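Local atomic coordinates of MFP2b (PDB entry 2BJR), a protein that probably enhances polymerization of the major sperm protein (MSP) during the amoeboid movement of Ascaris sperm, and carries a bound zinc ion. Residues G90-W95 and G170-E175; F102-M105 and E110-R113. All coordinates share one frame; numbering follows the deposited sequence.

Contact 1. Residues G90-W95 and G170-E175. With ZN (zinc ion), chain C.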
loop_
_atom_site.group_PDB
_atom_site.type_symbol
_atom_site.label_atom_id
_atom_site.label_comp_id
_atom_site.label_asym_id
_atom_site.label_seq_id
_atom_site.Cartn_x
_atom_site.Cartn_y
_atom_site.Cartn_z
ATOM N N GLY A 90 -14.715 -4.901 17.973
ATOM C CA GLY A 90 -15.992 -5.550 17.702
ATOM C C GLY A 90 -16.312 -5.775 16.236
ATOM O O GLY A 90 -17.371 -6.297 15.896
ATOM N N TYR A 91 -15.373 -5.417 15.353
ATOM C CA TYR A 91 -15.587 -5.596 13.915
ATOM C C TYR A 91 -14.258 -5.716 13.194
ATOM O O TYR A 91 -13.193 -5.345 13.712
ATOM C CB TYR A 91 -16.387 -4.400 13.303
ATOM C CG TYR A 91 -15.673 -3.095 13.358
ATOM C CD1 TYR A 91 -14.923 -2.619 12.273
ATOM C CD2 TYR A 91 -15.746 -2.292 14.474
ATOM C CE1 TYR A 91 -14.238 -1.415 12.351
ATOM C CE2 TYR A 91 -15.074 -1.075 14.536
ATOM C CZ TYR A 91 -14.317 -0.646 13.478
ATOM O OH TYR A 91 -13.632 0.533 13.575
ATOM N N TRP A 92 -14.339 -6.245 11.993
ATOM C CA TRP A 92 -13.242 -6.154 11.006
ATOM C C TRP A 92 -13.873 -5.902 9.642
ATOM O O TRP A 92 -15.060 -6.158 9.424
ATOM C CB TRP A 92 -12.383 -7.440 10.953
ATOM C CG TRP A 92 -13.145 -8.749 10.759
ATOM C CD1 TRP A 92 -13.813 -9.472 11.731
ATOM C CD2 TRP A 92 -13.243 -9.531 9.567
ATOM N NE1 TRP A 92 -14.352 -10.607 11.193
ATOM C CE2 TRP A 92 -14.013 -10.684 9.873
ATOM C CE3 TRP A 92 -12.782 -9.374 8.265
ATOM C CZ2 TRP A 92 -14.331 -11.651 8.922
ATOM C CZ3 TRP A 92 -13.077 -10.357 7.327
ATOM C CH2 TRP A 92 -13.853 -11.471 7.661
ATOM N N TYR A 93 -13.084 -5.324 8.742
ATOM C CA TYR A 93 -13.579 -4.945 7.419
ATOM C C TYR A 93 -13.338 -6.042 6.395
ATOM O O TYR A 93 -12.262 -6.670 6.350
ATOM C CB TYR A 93 -12.905 -3.661 6.975
ATOM C CG TYR A 93 -13.316 -2.424 7.745
ATOM C CD1 TYR A 93 -12.374 -1.462 8.104
ATOM C CD2 TYR A 93 -14.653 -2.171 8.061
ATOM C CE1 TYR A 93 -12.739 -0.310 8.756
ATOM C CE2 TYR A 93 -15.013 -0.996 8.717
ATOM C CZ TYR A 93 -14.064 -0.091 9.056
ATOM O OH TYR A 93 -14.414 1.069 9.725
ATOM N N ASN A 94 -14.365 -6.317 5.625
ATOM C CA ASN A 94 -14.323 -7.315 4.569
ATOM C C ASN A 94 -14.860 -6.691 3.289
ATOM O O ASN A 94 -15.969 -6.157 3.280
ATOM C CB ASN A 94 -15.180 -8.511 4.980
ATOM C CG ASN A 94 -14.998 -9.717 4.079
ATOM O OD1 ASN A 94 -14.048 -9.801 3.302
ATOM N ND2 ASN A 94 -15.920 -10.658 4.176
ATOM N N TRP A 95 -14.099 -6.757 2.202
ATOM C CA TRP A 95 -14.557 -6.180 0.936
ATOM C C TRP A 95 -15.393 -7.186 0.198
ATOM O O TRP A 95 -14.938 -8.283 -0.060
ATOM C CB TRP A 95 -13.365 -5.743 0.062
ATOM C CG TRP A 95 -12.561 -4.606 0.564
ATOM C CD1 TRP A 95 -11.585 -4.639 1.480
ATOM C CD2 TRP A 95 -12.662 -3.219 0.145
ATOM N NE1 TRP A 95 -11.083 -3.378 1.702
ATOM C CE2 TRP A 95 -11.703 -2.493 0.874
ATOM C CE3 TRP A 95 -13.491 -2.535 -0.736
ATOM C CZ2 TRP A 95 -11.517 -1.124 0.722
ATOM C CZ3 TRP A 95 -13.300 -1.185 -0.912
ATOM C CH2 TRP A 95 -12.327 -0.487 -0.179
ATOM N N GLY A 170 -12.924 -13.049 13.625
ATOM C CA GLY A 170 -11.817 -12.250 13.159
ATOM C C GLY A 170 -11.611 -12.484 11.693
ATOM O O GLY A 170 -12.259 -13.347 11.067
ATOM N N PRO A 171 -10.718 -11.695 11.118
ATOM C CA PRO A 171 -10.405 -11.850 9.699
ATOM C C PRO A 171 -9.602 -13.156 9.490
ATOM O O PRO A 171 -9.108 -13.686 10.464
ATOM C CB PRO A 171 -9.586 -10.599 9.379
ATOM C CG PRO A 171 -8.932 -10.223 10.672
ATOM C CD PRO A 171 -9.925 -10.627 11.747
ATOM N N PRO A 172 -9.514 -13.640 8.255
ATOM C CA PRO A 172 -8.987 -14.990 7.951
ATOM C C PRO A 172 -7.578 -15.345 8.474
ATOM O O PRO A 172 -7.307 -16.547 8.690
ATOM C CB PRO A 172 -9.007 -15.053 6.409
ATOM C CG PRO A 172 -9.849 -13.901 5.943
ATOM C CD PRO A 172 -9.946 -12.904 7.049
ATOM N N TYR A 173 -6.711 -14.358 8.672
ATOM C CA TYR A 173 -5.344 -14.622 9.108
ATOM C C TYR A 173 -5.058 -14.044 10.493
ATOM O O TYR A 173 -3.899 -13.879 10.885
ATOM C CB TYR A 173 -4.333 -14.069 8.078
ATOM C CG TYR A 173 -4.676 -14.420 6.639
ATOM C CD1 TYR A 173 -5.120 -13.440 5.748
ATOM C CD2 TYR A 173 -4.556 -15.728 6.170
ATOM C CE1 TYR A 173 -5.449 -13.749 4.426
ATOM C CE2 TYR A 173 -4.882 -16.056 4.846
ATOM C CZ TYR A 173 -5.334 -15.067 3.980
ATOM O OH TYR A 173 -5.660 -15.376 2.672
ATOM N N CYS A 174 -6.098 -13.740 11.251
ATOM C CA CYS A 174 -5.894 -13.197 12.580
ATOM C C CYS A 174 -5.080 -14.147 13.475
ATOM O O CYS A 174 -5.309 -15.352 13.452
ATOM C CB CYS A 174 -7.229 -12.924 13.268
ATOM S SG CYS A 174 -7.001 -11.868 14.709
ATOM N N GLU A 175 -4.180 -13.569 14.274
ATOM C CA GLU A 175 -3.319 -14.317 15.206
ATOM C C GLU A 175 -3.530 -13.903 16.671
ATOM O O GLU A 175 -2.664 -14.148 17.521
ATOM C CB GLU A 175 -1.833 -14.154 14.820
ATOM C CG GLU A 175 -1.218 -15.415 14.219
ATOM C CD GLU A 175 -0.069 -15.126 13.262
ATOM O OE1 GLU A 175 0.686 -14.139 13.478
ATOM O OE2 GLU A 175 0.079 -15.908 12.286
HETATM ZN ZN ZN C . -8.609 -12.659 16.101
#
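Trp92 lays one face of its indole against Gly170 and Pro171, a CH-pi contact that joins an edge strand of a three-stranded antiparallel sheet to the loop entering a zinc site of three cysteines and one histidine. Pro171 CA stands 3.6 Å from the centroid of the Trp92 six-membered ring and only 8° off its normal, so its C-H addresses the middle of the pi system. On the same face, Pro171 CB approaches Trp92 CE3 to 3.6 Å, while the Gly170 carbonyl carbon sits toward the rim, 3.4 Å from Trp92 NE1. Pro172 adds a looser touch, its CD 4.0 Å from Trp92 CZ3. The indole reaches the loop because CG lies between the backbone N and the carbonyl carbon (chi1 52°). The indole N-H does not bond to Gly170 O, which it meets at a poor angle; a weak hydrogen bond to Lys168 O engages it instead. Backbone hydrogen bonds between Trp92 and Glu166 set the strand that carries the ring. The prolines open a type I beta turn, Pro171 to Cys174, with Cys174 N bonded to Pro171 O at 3.1 Å. The turn ends on a zinc ligand: Cys174 SG meets the zinc ion, which His86, Cys176 and Cys179 also bind, at 2.3 Å.

Contact 2. Residues F102-M105 and E110-R113; sequences FDKM and EMLR
Met111 and Met105, both selenomethionines in the crystal, meet with their side chains crossing at about a right angle. From Met111 CB the chain passes to CG, which is anti to the carbonyl carbon (chi1 -64°) and lies 4.0 Å from both CG and SE of Met105. It then bends at chi2 (-52°) and again at chi3, and the second bend carries the methyl back toward the helix. There Met111 CE makes the closest approach of the contact, 3.7 Å to Met105 CG, and a more distant one of 4.3 Å to Lys104 CB. The pairing is apolar, without a hydrogen bond across it, and closes a short helix-to-strand connection: helix 101-106 packs beside strand 110-111, one of the two outer strands of an antiparallel sheet with 161-166 at its centre. The Met111 side chain also touches Ile96 of strand 92-97 and Ile162 and Ala164 of strand 161-166, so it lies between the helix and the sheet. Lys104 contributes only its near end here. Its CB starts toward Met111, but the remaining chain runs away along Asn94 and Ile96, and its NZ forms a salt bridge with Glu166 OE2.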
loop_
_atom_site.group_PDB
_atom_site.type_symbol
_atom_site.label_atom_id
_atom_site.label_comp_id
_atom_site.label_asym_id
_atom_site.label_seq_id
_atom_site.Cartn_x
_atom_site.Cartn_y
_atom_site.Cartn_z
ATOM N N PHE A 102 -26.892 -7.726 -0.113
ATOM C CA PHE A 102 -28.140 -8.164 0.554
ATOM C C PHE A 102 -27.929 -9.468 1.297
ATOM O O PHE A 102 -28.271 -9.562 2.456
ATOM C CB PHE A 102 -29.325 -8.244 -0.423
ATOM C CG PHE A 102 -29.642 -6.919 -1.100
ATOM C CD1 PHE A 102 -29.583 -6.791 -2.483
ATOM C CD2 PHE A 102 -29.953 -5.801 -0.337
ATOM C CE1 PHE A 102 -29.864 -5.562 -3.101
ATOM C CE2 PHE A 102 -30.232 -4.569 -0.941
ATOM C CZ PHE A 102 -30.173 -4.450 -2.319
ATOM N N ASP A 103 -27.290 -10.441 0.654
ATOM C CA ASP A 103 -26.938 -11.708 1.306
ATOM C C ASP A 103 -26.061 -11.496 2.531
ATOM O O ASP A 103 -26.256 -12.092 3.596
ATOM C CB ASP A 103 -26.230 -12.609 0.300
ATOM C CG ASP A 103 -27.133 -13.013 -0.832
ATOM O OD1 ASP A 103 -28.359 -12.686 -0.778
ATOM O OD2 ASP A 103 -26.722 -13.663 -1.813
ATOM N N LYS A 104 -25.119 -10.589 2.388
ATOM C CA LYS A 104 -24.199 -10.291 3.446
ATOM C C LYS A 104 -24.897 -9.599 4.610
ATOM O O LYS A 104 -24.667 -9.920 5.767
ATOM C CB LYS A 104 -23.078 -9.441 2.880
ATOM C CG LYS A 104 -21.825 -9.564 3.596
ATOM C CD LYS A 104 -21.088 -10.915 3.387
ATOM C CE LYS A 104 -19.991 -10.924 4.411
ATOM N NZ LYS A 104 -19.423 -12.235 4.762
HETATM N N MSE A 105 -25.782 -8.680 4.316
HETATM C CA MSE A 105 -26.529 -8.028 5.384
HETATM C C MSE A 105 -27.439 -9.017 6.125
HETATM O O MSE A 105 -27.563 -8.948 7.339
HETATM C CB MSE A 105 -27.340 -6.866 4.814
HETATM C CG MSE A 105 -26.465 -5.684 4.522
HETATM SE SE MSE A 105 -27.627 -4.182 3.909
HETATM C CE MSE A 105 -27.832 -4.680 2.099
ATOM N N GLU A 110 -22.838 -5.407 8.712
ATOM C CA GLU A 110 -23.264 -3.991 8.538
ATOM C C GLU A 110 -22.438 -3.339 7.452
ATOM O O GLU A 110 -21.226 -3.456 7.490
ATOM C CB GLU A 110 -22.950 -3.160 9.776
ATOM C CG GLU A 110 -23.771 -3.485 10.989
ATOM C CD GLU A 110 -23.341 -2.738 12.224
ATOM O OE1 GLU A 110 -22.279 -2.095 12.239
ATOM O OE2 GLU A 110 -24.082 -2.835 13.228
HETATM N N MSE A 111 -23.055 -2.617 6.535
HETATM C CA MSE A 111 -22.317 -1.991 5.440
HETATM C C MSE A 111 -21.698 -0.738 5.957
HETATM O O MSE A 111 -22.344 0.041 6.679
HETATM C CB MSE A 111 -23.221 -1.679 4.250
HETATM C CG MSE A 111 -23.858 -2.822 3.546
HETATM SE SE MSE A 111 -22.609 -4.283 2.957
HETATM C CE MSE A 111 -22.814 -5.479 4.477
ATOM N N LEU A 112 -20.440 -0.516 5.623
ATOM C CA LEU A 112 -19.837 0.722 5.980
ATOM C C LEU A 112 -20.548 1.845 5.218
ATOM O O LEU A 112 -20.782 1.761 4.011
ATOM C CB LEU A 112 -18.381 0.725 5.672
ATOM C CG LEU A 112 -17.648 2.055 5.817
ATOM C CD1 LEU A 112 -17.380 2.276 7.275
ATOM C CD2 LEU A 112 -16.325 2.072 5.037
ATOM N N ARG A 113 -20.886 2.893 5.951
ATOM C CA ARG A 113 -21.524 4.059 5.328
ATOM C C ARG A 113 -21.354 5.289 6.195
ATOM O O ARG A 113 -21.116 5.171 7.410
ATOM C CB ARG A 113 -22.998 3.805 5.095
ATOM C CG ARG A 113 -23.773 3.657 6.391
ATOM C CD ARG A 113 -25.178 3.174 6.171
ATOM N NE ARG A 113 -25.960 4.185 5.450
ATOM C CZ ARG A 113 -27.186 3.998 5.018
ATOM N NH1 ARG A 113 -27.775 2.822 5.203
ATOM N NH2 ARG A 113 -27.832 4.962 4.374
#

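In the fold
Contacts 1 and 2 show how one small sheet can serve two attachments. Their centres are 15 Å apart, and both reach the antiparallel sheet in which strand 161-166 runs between 92-97 and 110-111: contact 1 ties the zinc-site loop to one outer strand, contact 2 ties helix 101-106 to the other. Helix 101-106 is the next element after strand 92-97, and residues 102-113 fall within the span of chain that contact 1 brackets. They also touch, Tyr93 OH lying 4.0 Å from Leu112 CD1. Glu166 OE2, the partner of Lys104 in contact 2, also accepts a hydrogen bond from Asn94 ND2 of contact 1. Only contact 1 includes a zinc ligand; contact 2 lies away from the metal.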